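Local coordinates for protein kynurenine formamidase (Bacillus anthracis, PDB 4CO9) that catalyses the zinc-dependent hydrolysis of N-formyl-L-kynurenine to L-kynurenine and formate, the second step of tryptophan degradation by the kynurenine pathway, at residues Y78-I84 with D184-I190; R83-V87 with L98-L103; I133-S138 with Q165-I171. One frame throughout, in Å; residues are numbered along the deposited sequence. Where two conformers were deposited one is given.

How the contacts relate
From the N terminus, several strands precede 81-86, from which two contacts start. Contact 2 closes first, over a short loop: the chain leaves the strand, passes through helix 95-98 and folds the segment 98-103 back over the residues it has just left. Contact 3 follows in series, joining helix 133-140 to the end of helix 161-168. Contact 1 closes last, when strand 185-190 pairs with 81-86, so that the loop it spans encloses contact 3 and most of contact 2, with which it shares Arg83 and Ile84. Leu98 of contact 2 packs on Ile133, Phe136 and Leu137 of contact 3. Together they tie neighbouring strands of the mixed sheet to the helices and loops beside it.

Contact 1: residues Y78-I84 with D184-I190; sequences YVGPTRI and DGDYELI
Arg83 and Asp186 meet as a non-hydrogen-bonded pair of the antiparallel ladder between 78-84 and 184-190. The arginine CB lies 3.7 Å from Asp186 OD1; CG is equally far, 4.0 Å, from that oxygen and from Gly185 O, and CD comes within 3.2 Å of Asp186 OD1. Bends at chi2 (94°) and chi3 fold the chain back, which lets NE make a salt bridge of 2.6 Å to Asp186 OD1. The oxygen sits at the guanidinium edge, practically in its plane, but is met on its syn side 27° out of the carboxylate plane, the two groups being turned 50° against each other. Beyond NE, CZ and NH2 are farther from Asp186 OD1 (NH2 3.8 Å) and make no bond to it; NH1 turns to His102 O. These strands lie between 108-112 and 207-210 in the mixed sheet. Paired backbone bonds link Gly80 with Leu189, Thr82 with Tyr187 and Ile84 with Gly185. Ile84 CD1, 3.6 Å from Tyr187 CE1, gives the buried face apolar surface, the tyrosine hydroxyl reaching Ala183 O. Gly80 and Gly185 have backbone angles at which any side chain would collide with the preceding carbonyl oxygen. Val79 CG1 lies beside Ile190 CG1 and packs on Trp8 of the second subunit.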
loop_
_atom_site.group_PDB
_atom_site.type_symbol
_atom_site.label_atom_id
_atom_site.label_comp_id
_atom_site.label_asym_id
_atom_site.label_seq_id
_atom_site.Cartn_x
_atom_site.Cartn_y
_atom_site.Cartn_z
ATOM N N TYR C 78 -7.052 9.512 -1.688
ATOM C CA TYR C 78 -5.814 8.940 -2.207
ATOM C C TYR C 78 -5.963 8.169 -3.527
ATOM O O TYR C 78 -5.004 7.545 -3.972
ATOM C CB TYR C 78 -5.193 8.040 -1.139
ATOM C CG TYR C 78 -4.860 8.783 0.118
ATOM C CD1 TYR C 78 -3.659 9.473 0.234
ATOM C CD2 TYR C 78 -5.756 8.846 1.176
ATOM C CE1 TYR C 78 -3.345 10.183 1.389
ATOM C CE2 TYR C 78 -5.458 9.557 2.330
ATOM C CZ TYR C 78 -4.242 10.223 2.433
ATOM O OH TYR C 78 -3.929 10.935 3.577
ATOM N N VAL C 79 -7.157 8.198 -4.134
ATOM C CA VAL C 79 -7.376 7.590 -5.436
ATOM C C VAL C 79 -8.177 8.550 -6.304
ATOM O O VAL C 79 -9.274 8.953 -5.925
ATOM C CB VAL C 79 -8.169 6.271 -5.330
ATOM C CG1 VAL C 79 -8.280 5.607 -6.699
ATOM C CG2 VAL C 79 -7.501 5.315 -4.343
ATOM N N GLY C 80 -7.668 8.856 -7.491
ATOM C CA GLY C 80 -8.442 9.639 -8.448
ATOM C C GLY C 80 -7.605 10.576 -9.289
ATOM O O GLY C 80 -6.371 10.530 -9.238
ATOM N N PRO C 81 -8.278 11.425 -10.090
ATOM C CA PRO C 81 -7.605 12.331 -11.009
ATOM C C PRO C 81 -6.572 13.182 -10.302
ATOM O O PRO C 81 -6.811 13.652 -9.187
ATOM C CB PRO C 81 -8.754 13.201 -11.547
ATOM C CG PRO C 81 -9.934 12.303 -11.489
ATOM C CD PRO C 81 -9.748 11.508 -10.225
ATOM N N THR C 82 -5.431 13.348 -10.953
ATOM C CA THR C 82 -4.328 14.128 -10.420
ATOM C C THR C 82 -3.685 14.892 -11.550
ATOM O O THR C 82 -3.686 14.445 -12.695
ATOM C CB THR C 82 -3.181 13.325 -9.716
ATOM O OG1 THR C 82 -2.339 14.216 -8.967
ATOM C CG2 THR C 82 -2.276 12.628 -10.703
ATOM N N ARG C 83 -3.171 16.069 -11.222
ATOM C CA ARG C 83 -2.403 16.854 -12.155
ATOM C C ARG C 83 -0.964 16.902 -11.679
ATOM O O ARG C 83 -0.713 17.043 -10.488
ATOM C CB ARG C 83 -2.966 18.274 -12.250
ATOM C CG ARG C 83 -2.067 19.137 -13.100
ATOM C CD ARG C 83 -2.429 19.255 -14.570
ATOM N NE ARG C 83 -3.859 19.389 -14.850
ATOM C CZ ARG C 83 -4.505 20.546 -14.920
ATOM N NH1 ARG C 83 -3.866 21.693 -14.722
ATOM N NH2 ARG C 83 -5.802 20.557 -15.207
ATOM N N ILE C 84 -0.024 16.797 -12.613
ATOM C CA ILE C 84 1.393 16.904 -12.313
ATOM C C ILE C 84 1.995 18.130 -13.003
ATOM O O ILE C 84 1.784 18.334 -14.203
ATOM C CB ILE C 84 2.140 15.646 -12.773
ATOM C CG1 ILE C 84 1.483 14.408 -12.135
ATOM C CG2 ILE C 84 3.619 15.743 -12.441
ATOM C CD1 ILE C 84 2.197 13.110 -12.416
ATOM N N ASP C 184 4.540 16.071 -17.432
ATOM C CA ASP C 184 3.483 16.885 -16.854
ATOM C C ASP C 184 2.149 16.499 -17.450
ATOM O O ASP C 184 2.080 16.026 -18.585
ATOM C CB ASP C 184 3.714 18.371 -17.136
ATOM C CG ASP C 184 4.918 18.930 -16.424
ATOM O OD1 ASP C 184 5.390 18.341 -15.434
ATOM O OD2 ASP C 184 5.367 20.021 -16.826
ATOM N N GLY C 185 1.077 16.727 -16.707
ATOM C CA GLY C 185 -0.249 16.519 -17.247
ATOM C C GLY C 185 -1.181 15.814 -16.298
ATOM O O GLY C 185 -0.973 15.810 -15.077
ATOM N N ASP C 186 -2.205 15.200 -16.882
ATOM C CA ASP C 186 -3.285 14.612 -16.138
ATOM C C ASP C 186 -3.189 13.103 -16.086
ATOM O O ASP C 186 -2.923 12.442 -17.092
ATOM C CB ASP C 186 -4.623 15.025 -16.733
ATOM C CG ASP C 186 -4.973 16.459 -16.403
ATOM O OD1 ASP C 186 -4.566 16.964 -15.325
ATOM O OD2 ASP C 186 -5.669 17.072 -17.213
ATOM N N TYR C 187 -3.424 12.574 -14.894
ATOM C CA TYR C 187 -3.329 11.162 -14.647
ATOM C C TYR C 187 -4.403 10.767 -13.664
ATOM O O TYR C 187 -5.067 11.621 -13.067
ATOM C CB TYR C 187 -1.977 10.834 -14.020
ATOM C CG TYR C 187 -0.780 11.129 -14.872
ATOM C CD1 TYR C 187 -0.257 12.422 -14.957
ATOM C CD2 TYR C 187 -0.134 10.113 -15.562
ATOM C CE1 TYR C 187 0.865 12.681 -15.721
ATOM C CE2 TYR C 187 0.975 10.362 -16.334
ATOM C CZ TYR C 187 1.478 11.639 -16.407
ATOM O OH TYR C 187 2.577 11.871 -17.195
ATOM N N GLU C 188 -4.568 9.464 -13.494
ATOM C CA GLU C 188 -5.240 8.923 -12.329
ATOM C C GLU C 188 -4.149 8.484 -11.364
ATOM O O GLU C 188 -3.160 7.890 -11.784
ATOM C CB GLU C 188 -6.151 7.761 -12.724
ATOM C CG GLU C 188 -7.403 8.222 -13.472
ATOM C CD GLU C 188 -8.551 8.573 -12.555
ATOM O OE1 GLU C 188 -8.336 8.630 -11.345
ATOM O OE2 GLU C 188 -9.666 8.848 -13.041
ATOM N N LEU C 189 -4.301 8.840 -10.091
ATOM C CA LEU C 189 -3.321 8.505 -9.043
ATOM C C LEU C 189 -3.913 7.457 -8.114
ATOM O O LEU C 189 -5.103 7.483 -7.820
ATOM C CB LEU C 189 -2.980 9.740 -8.202
ATOM C CG LEU C 189 -2.111 9.573 -6.945
ATOM C CD1 LEU C 189 -0.701 9.109 -7.275
ATOM C CD2 LEU C 189 -2.054 10.890 -6.176
ATOM N N ILE C 190 -3.066 6.536 -7.668
ATOM C CA ILE C 190 -3.360 5.676 -6.524
ATOM C C ILE C 190 -2.189 5.805 -5.553
ATOM O O ILE C 190 -1.032 5.605 -5.935
ATOM C CB ILE C 190 -3.496 4.200 -6.924
ATOM C CG1 ILE C 190 -4.607 4.023 -7.977
ATOM C CG2 ILE C 190 -3.786 3.344 -5.694
ATOM C CD1 ILE C 190 -4.595 2.664 -8.637
#

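Contact 2: residues R83-V87 with L98-L103; sequences RIIDV and LEKFHL
The Phe101 ring is covered on both faces. Ile85 CD1 stands 3.8 Å from its centroid, only 8° off the normal, a CH-pi contact; Lys100 CG lies over the other face toward the rim, and Leu98 CA sits in plane at the edge. The Arg83 guanidinium, whose NE is taken by Asp186, has His102 O and a water at its edge, both in plane. NH1 gives a hydrogen bond of 2.7 Å to His102 O, the donor tilted 21° from the carbonyl plane. The water accepts from Arg83 NH2 at 2.8 Å, donates to His102 O and also bonds His102 ND1, so two routes join the arginine to the same carbonyl. A long side chain suits this span from strand to loop.

The isoleucine sets CG1 between its backbone N and carbonyl carbon (chi1 62°), which, with chi2 extended, carries CD1 over the ring while Ile85 CG2 touches Phe101 CD1 at 3.8 Å. Ile85 CD1 also meets Leu98 CD2 at 3.9 Å, and Val87 CG1 packs more loosely against both Leu98 and Phe101. A beta-branched residue thus fits well, offering two arms to one aromatic ring. A second water accepts a weak bond from Lys100 NZ and donates to Asp86 O.

Leu98 to Phe101 form a type I beta turn, closed by Phe101 N to Leu98 O at 3.1 Å. This turn, beginning at the last residue of the short helix 95-98, and the loop after it cover strand 81-86 within the connection to the adjacent parallel strand 108-112, in the manner of a beta-alpha-beta crossover with a minimal helix.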
loop_
_atom_site.group_PDB
_atom_site.type_symbol
_atom_site.label_atom_id
_atom_site.label_comp_id
_atom_site.label_asym_id
_atom_site.label_seq_id
_atom_site.Cartn_x
_atom_site.Cartn_y
_atom_site.Cartn_z
ATOM N N ARG C 83 -3.171 16.069 -11.222
ATOM C CA ARG C 83 -2.403 16.854 -12.155
ATOM C C ARG C 83 -0.964 16.902 -11.679
ATOM O O ARG C 83 -0.713 17.043 -10.488
ATOM C CB ARG C 83 -2.966 18.274 -12.250
ATOM C CG ARG C 83 -2.067 19.137 -13.100
ATOM C CD ARG C 83 -2.429 19.255 -14.570
ATOM N NE ARG C 83 -3.859 19.389 -14.850
ATOM C CZ ARG C 83 -4.505 20.546 -14.920
ATOM N NH1 ARG C 83 -3.866 21.693 -14.722
ATOM N NH2 ARG C 83 -5.802 20.557 -15.207
ATOM N N ILE C 84 -0.024 16.797 -12.613
ATOM C CA ILE C 84 1.393 16.904 -12.313
ATOM C C ILE C 84 1.995 18.130 -13.003
ATOM O O ILE C 84 1.784 18.334 -14.203
ATOM C CB ILE C 84 2.140 15.646 -12.773
ATOM C CG1 ILE C 84 1.483 14.408 -12.135
ATOM C CG2 ILE C 84 3.619 15.743 -12.441
ATOM C CD1 ILE C 84 2.197 13.110 -12.416
ATOM N N ILE C 85 2.726 18.936 -12.237
ATOM C CA ILE C 85 3.332 20.165 -12.738
ATOM C C ILE C 85 4.776 20.255 -12.328
ATOM O O ILE C 85 5.205 19.638 -11.345
ATOM C CB ILE C 85 2.598 21.448 -12.267
ATOM C CG1 ILE C 85 2.638 21.593 -10.754
ATOM C CG2 ILE C 85 1.161 21.458 -12.785
ATOM C CD1 ILE C 85 2.062 22.898 -10.238
ATOM N N ASP C 86 5.518 21.039 -13.091
ATOM C CA ASP C 86 6.928 21.255 -12.849
ATOM C C ASP C 86 7.151 22.546 -12.068
ATOM O O ASP C 86 6.776 23.630 -12.516
ATOM C CB ASP C 86 7.739 21.257 -14.137
ATOM C CG ASP C 86 9.219 21.127 -13.876
ATOM O OD1 ASP C 86 9.850 22.139 -13.515
ATOM O OD2 ASP C 86 9.744 19.995 -13.994
ATOM N N VAL C 87 7.797 22.418 -10.913
ATOM C CA VAL C 87 8.189 23.564 -10.094
ATOM C C VAL C 87 9.674 23.456 -9.736
ATOM O O VAL C 87 10.085 23.781 -8.630
ATOM C CB VAL C 87 7.321 23.694 -8.840
ATOM C CG1 VAL C 87 5.917 24.145 -9.221
ATOM C CG2 VAL C 87 7.255 22.381 -8.070
ATOM N N LEU C 98 2.316 29.191 -7.967
ATOM C CA LEU C 98 1.255 28.331 -8.493
ATOM C C LEU C 98 0.186 29.096 -9.277
ATOM O O LEU C 98 -0.604 28.485 -10.004
ATOM C CB LEU C 98 0.594 27.544 -7.366
ATOM C CG LEU C 98 1.489 26.544 -6.625
ATOM C CD1 LEU C 98 0.617 25.662 -5.753
ATOM C CD2 LEU C 98 2.319 25.688 -7.576
ATOM N N GLU C 99 0.166 30.422 -9.150
ATOM C CA GLU C 99 -0.796 31.257 -9.884
ATOM C C GLU C 99 -0.648 31.113 -11.400
ATOM O O GLU C 99 -1.623 31.247 -12.114
ATOM C CB GLU C 99 -0.654 32.732 -9.484
ATOM C CG GLU C 99 -1.379 33.088 -8.189
ATOM C CD GLU C 99 -1.172 34.535 -7.751
ATOM O OE1 GLU C 99 -0.223 35.206 -8.225
ATOM O OE2 GLU C 99 -1.981 35.003 -6.926
ATOM N N LYS C 100 0.555 30.823 -11.889
ATOM C CA LYS C 100 0.777 30.667 -13.332
ATOM C C LYS C 100 0.197 29.375 -13.926
ATOM O O LYS C 100 0.172 29.207 -15.143
ATOM C CB LYS C 100 2.265 30.760 -13.699
ATOM C CG LYS C 100 3.107 29.544 -13.385
ATOM C CD LYS C 100 4.479 29.621 -14.043
ATOM C CE LYS C 100 5.074 28.237 -14.214
ATOM N NZ LYS C 100 6.426 28.250 -14.831
ATOM N N PHE C 101 -0.266 28.462 -13.080
ATOM C CA PHE C 101 -0.835 27.207 -13.558
ATOM C C PHE C 101 -2.352 27.279 -13.592
ATOM O O PHE C 101 -2.983 27.943 -12.785
ATOM C CB PHE C 101 -0.348 26.048 -12.690
ATOM C CG PHE C 101 1.137 25.853 -12.742
ATOM C CD1 PHE C 101 1.712 25.111 -13.751
ATOM C CD2 PHE C 101 1.963 26.441 -11.790
ATOM C CE1 PHE C 101 3.081 24.935 -13.809
ATOM C CE2 PHE C 101 3.334 26.268 -11.837
ATOM C CZ PHE C 101 3.891 25.509 -12.853
ATOM N N HIS C 102 -2.936 26.627 -14.575
ATOM C CA HIS C 102 -4.366 26.549 -14.696
ATOM C C HIS C 102 -4.833 25.300 -13.946
ATOM O O HIS C 102 -4.738 24.205 -14.462
ATOM C CB HIS C 102 -4.772 26.522 -16.174
ATOM C CG HIS C 102 -6.248 26.617 -16.369
ATOM N ND1 HIS C 102 -7.071 25.516 -16.315
ATOM C CD2 HIS C 102 -7.061 27.686 -16.555
ATOM C CE1 HIS C 102 -8.326 25.896 -16.482
ATOM N NE2 HIS C 102 -8.348 27.209 -16.631
ATOM N N LEU C 103 -5.369 25.479 -12.746
ATOM C CA LEU C 103 -5.634 24.353 -11.820
ATOM C C LEU C 103 -7.102 24.195 -11.503
ATOM O O LEU C 103 -7.451 23.529 -10.528
ATOM C CB LEU C 103 -4.882 24.596 -10.514
ATOM C CG LEU C 103 -3.360 24.621 -10.586
ATOM C CD1 LEU C 103 -2.772 25.118 -9.273
ATOM C CD2 LEU C 103 -2.830 23.236 -10.911
HETATM O O HOH W 1 -7.336 22.857 -15.100
HETATM O O HOH W 2 7.305 26.476 -12.258
#

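Contact 3: residues I133-S138 with Q165-I171; sequences IAPFLS and QLFKHSI
His169 carries its CG anti to the carbonyl carbon (chi1 -70°), and with chi2 at 86° the imidazole is laid against helix 133-138, one face on the backbone of Ala134 and Pro135. Ile171, whose CG1 is likewise set beside its backbone N (chi1 -57°), sends CD1 to the same helix, 3.5 Å from Ala134 O and 3.7 Å from Leu137 CB.

The rotation of the imidazole is fixed from its own segment: ND1 donates to Gln165 O at 2.8 Å, with the acceptor lying exactly in the ring plane. Pro135 N lies over the centre of the ring, and Pro135 CG meets His169 NE2 at 3.8 Å, so the compact proline ring and its backbone cover one face of the imidazole, the two side chains crossing at a slant. Ala134 is small enough to let the two chains come close. Its CB reaches Gln165 O at 3.5 Å and also touches His169 ND1, and the backbones approach here to 5.1 Å between Ala134 CA and Leu166 CA. Farther in, Leu166 CD2 touches both Ile133 CG2 and Ala134 CB, a methyl contact that suits the buried side. One turn on, Ser138 OG makes a weak hydrogen bond to His169 O, and Ser138 CB packs on His169 CB.

Leu166 O accepts from both His169 N and Ile171 N, which come from opposite faces of its plane. Leu166 also packs on Ile145 and Ile173 of the sheet, and its side chain is about 6 Å from that of His163, a zinc ligand on the same helix. With Ser170 at positive phi as the C-prime residue, the bonds Ile171 N to Leu166 O and Ser170 N to Phe167 O end the helix in a Schellman motif that turns the chain into strand 172-175, which brings the zinc ligand Glu175.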
loop_
_atom_site.group_PDB
_atom_site.type_symbol
_atom_site.label_atom_id
_atom_site.label_comp_id
_atom_site.label_asym_id
_atom_site.label_seq_id
_atom_site.Cartn_x
_atom_site.Cartn_y
_atom_site.Cartn_z
ATOM N N ILE C 133 0.246 28.606 0.405
ATOM C CA ILE C 133 -0.171 27.636 -0.588
ATOM C C ILE C 133 -1.498 26.966 -0.196
ATOM O O ILE C 133 -2.285 26.598 -1.064
ATOM C CB ILE C 133 0.941 26.582 -0.801
ATOM C CG1 ILE C 133 0.857 25.972 -2.189
ATOM C CG2 ILE C 133 0.867 25.484 0.257
ATOM C CD1 ILE C 133 2.020 25.057 -2.498
ATOM N N ALA C 134 -1.751 26.829 1.107
ATOM C CA ALA C 134 -2.873 26.030 1.598
ATOM C C ALA C 134 -4.269 26.623 1.358
ATOM O O ALA C 134 -5.134 25.935 0.813
ATOM C CB ALA C 134 -2.684 25.684 3.068
ATOM N N PRO C 135 -4.504 27.890 1.752
ATOM C CA PRO C 135 -5.796 28.493 1.375
ATOM C C PRO C 135 -5.999 28.554 -0.138
ATOM O O PRO C 135 -7.105 28.331 -0.620
ATOM C CB PRO C 135 -5.723 29.918 1.950
ATOM C CG PRO C 135 -4.549 29.935 2.871
ATOM C CD PRO C 135 -3.618 28.847 2.433
ATOM N N PHE C 136 -4.938 28.867 -0.872
ATOM C CA PHE C 136 -4.977 28.924 -2.334
ATOM C C PHE C 136 -5.443 27.605 -2.947
ATOM O O PHE C 136 -6.376 27.580 -3.741
ATOM C CB PHE C 136 -3.588 29.268 -2.880
ATOM C CG PHE C 136 -3.522 29.318 -4.376
ATOM C CD1 PHE C 136 -4.113 30.363 -5.066
ATOM C CD2 PHE C 136 -2.870 28.319 -5.101
ATOM C CE1 PHE C 136 -4.055 30.424 -6.451
ATOM C CE2 PHE C 136 -2.810 28.376 -6.488
ATOM C CZ PHE C 136 -3.401 29.435 -7.159
ATOM N N LEU C 137 -4.777 26.516 -2.583
ATOM C CA LEU C 137 -5.117 25.196 -3.116
ATOM C C LEU C 137 -6.493 24.724 -2.661
ATOM O O LEU C 137 -7.262 24.173 -3.446
ATOM C CB LEU C 137 -4.060 24.164 -2.698
ATOM C CG LEU C 137 -2.667 24.363 -3.291
ATOM C CD1 LEU C 137 -1.715 23.318 -2.735
ATOM C CD2 LEU C 137 -2.691 24.315 -4.806
ATOM N N SER C 138 -6.787 24.934 -1.394
ATOM C CA SER C 138 -8.056 24.526 -0.816
ATOM C C SER C 138 -9.237 25.206 -1.484
ATOM O O SER C 138 -10.262 24.575 -1.758
ATOM C CB SER C 138 -8.062 24.840 0.679
ATOM O OG SER C 138 -9.303 24.514 1.281
ATOM N N GLN C 165 -0.735 23.929 8.107
ATOM C CA GLN C 165 -1.673 24.705 7.311
ATOM C C GLN C 165 -2.374 23.839 6.275
ATOM O O GLN C 165 -3.575 24.000 6.041
ATOM C CB GLN C 165 -0.987 25.907 6.665
ATOM C CG GLN C 165 -0.684 27.025 7.653
ATOM C CD GLN C 165 -1.931 27.483 8.394
ATOM O OE1 GLN C 165 -2.921 27.873 7.778
ATOM N NE2 GLN C 165 -1.897 27.409 9.719
ATOM N N LEU C 166 -1.633 22.913 5.670
ATOM C CA LEU C 166 -2.226 22.018 4.686
ATOM C C LEU C 166 -3.361 21.228 5.304
ATOM O O LEU C 166 -4.496 21.274 4.813
ATOM C CB LEU C 166 -1.175 21.081 4.078
ATOM C CG LEU C 166 -0.206 21.750 3.110
ATOM C CD1 LEU C 166 0.971 20.833 2.791
ATOM C CD2 LEU C 166 -0.909 22.178 1.835
ATOM N N PHE C 167 -3.093 20.548 6.409
ATOM C CA PHE C 167 -4.150 19.765 7.032
ATOM C C PHE C 167 -5.280 20.648 7.613
ATOM O O PHE C 167 -6.441 20.237 7.598
ATOM C CB PHE C 167 -3.624 18.668 7.984
ATOM C CG PHE C 167 -3.460 17.301 7.313
ATOM C CD1 PHE C 167 -4.557 16.492 7.076
ATOM C CD2 PHE C 167 -2.210 16.834 6.918
ATOM C CE1 PHE C 167 -4.414 15.243 6.480
ATOM C CE2 PHE C 167 -2.060 15.581 6.323
ATOM C CZ PHE C 167 -3.163 14.789 6.107
ATOM N N LYS C 168 -4.963 21.866 8.052
ATOM C CA LYS C 168 -6.000 22.821 8.491
ATOM C C LYS C 168 -6.996 23.101 7.367
ATOM O O LYS C 168 -8.146 23.445 7.629
ATOM C CB LYS C 168 -5.349 24.130 8.920
ATOM C CG LYS C 168 -6.183 25.044 9.809
ATOM C CD LYS C 168 -5.477 26.383 10.039
ATOM C CE LYS C 168 -5.534 26.842 11.492
ATOM N NZ LYS C 168 -6.914 26.999 11.988
ATOM N N HIS C 169 -6.531 22.999 6.124
ATOM C CA HIS C 169 -7.361 23.249 4.947
ATOM C C HIS C 169 -7.773 21.969 4.227
ATOM O O HIS C 169 -8.117 22.004 3.054
ATOM C CB HIS C 169 -6.631 24.178 3.990
ATOM C CG HIS C 169 -6.506 25.576 4.501
ATOM N ND1 HIS C 169 -5.480 25.973 5.328
ATOM C CD2 HIS C 169 -7.286 26.668 4.310
ATOM C CE1 HIS C 169 -5.626 27.252 5.621
ATOM N NE2 HIS C 169 -6.715 27.698 5.018
ATOM N N SER C 170 -7.728 20.854 4.948
ATOM C CA SER C 170 -8.160 19.557 4.458
ATOM C C SER C 170 -7.327 19.032 3.289
ATOM O O SER C 170 -7.817 18.234 2.507
ATOM C CB SER C 170 -9.654 19.590 4.098
ATOM O OG SER C 170 -10.420 19.726 5.274
ATOM N N ILE C 171 -6.071 19.469 3.202
ATOM C CA ILE C 171 -5.166 19.013 2.160
ATOM C C ILE C 171 -4.215 17.973 2.743
ATOM O O ILE C 171 -3.454 18.252 3.657
ATOM C CB ILE C 171 -4.323 20.141 1.571
ATOM C CG1 ILE C 171 -5.233 21.242 1.035
ATOM C CG2 ILE C 171 -3.413 19.599 0.475
ATOM C CD1 ILE C 171 -4.495 22.493 0.618
#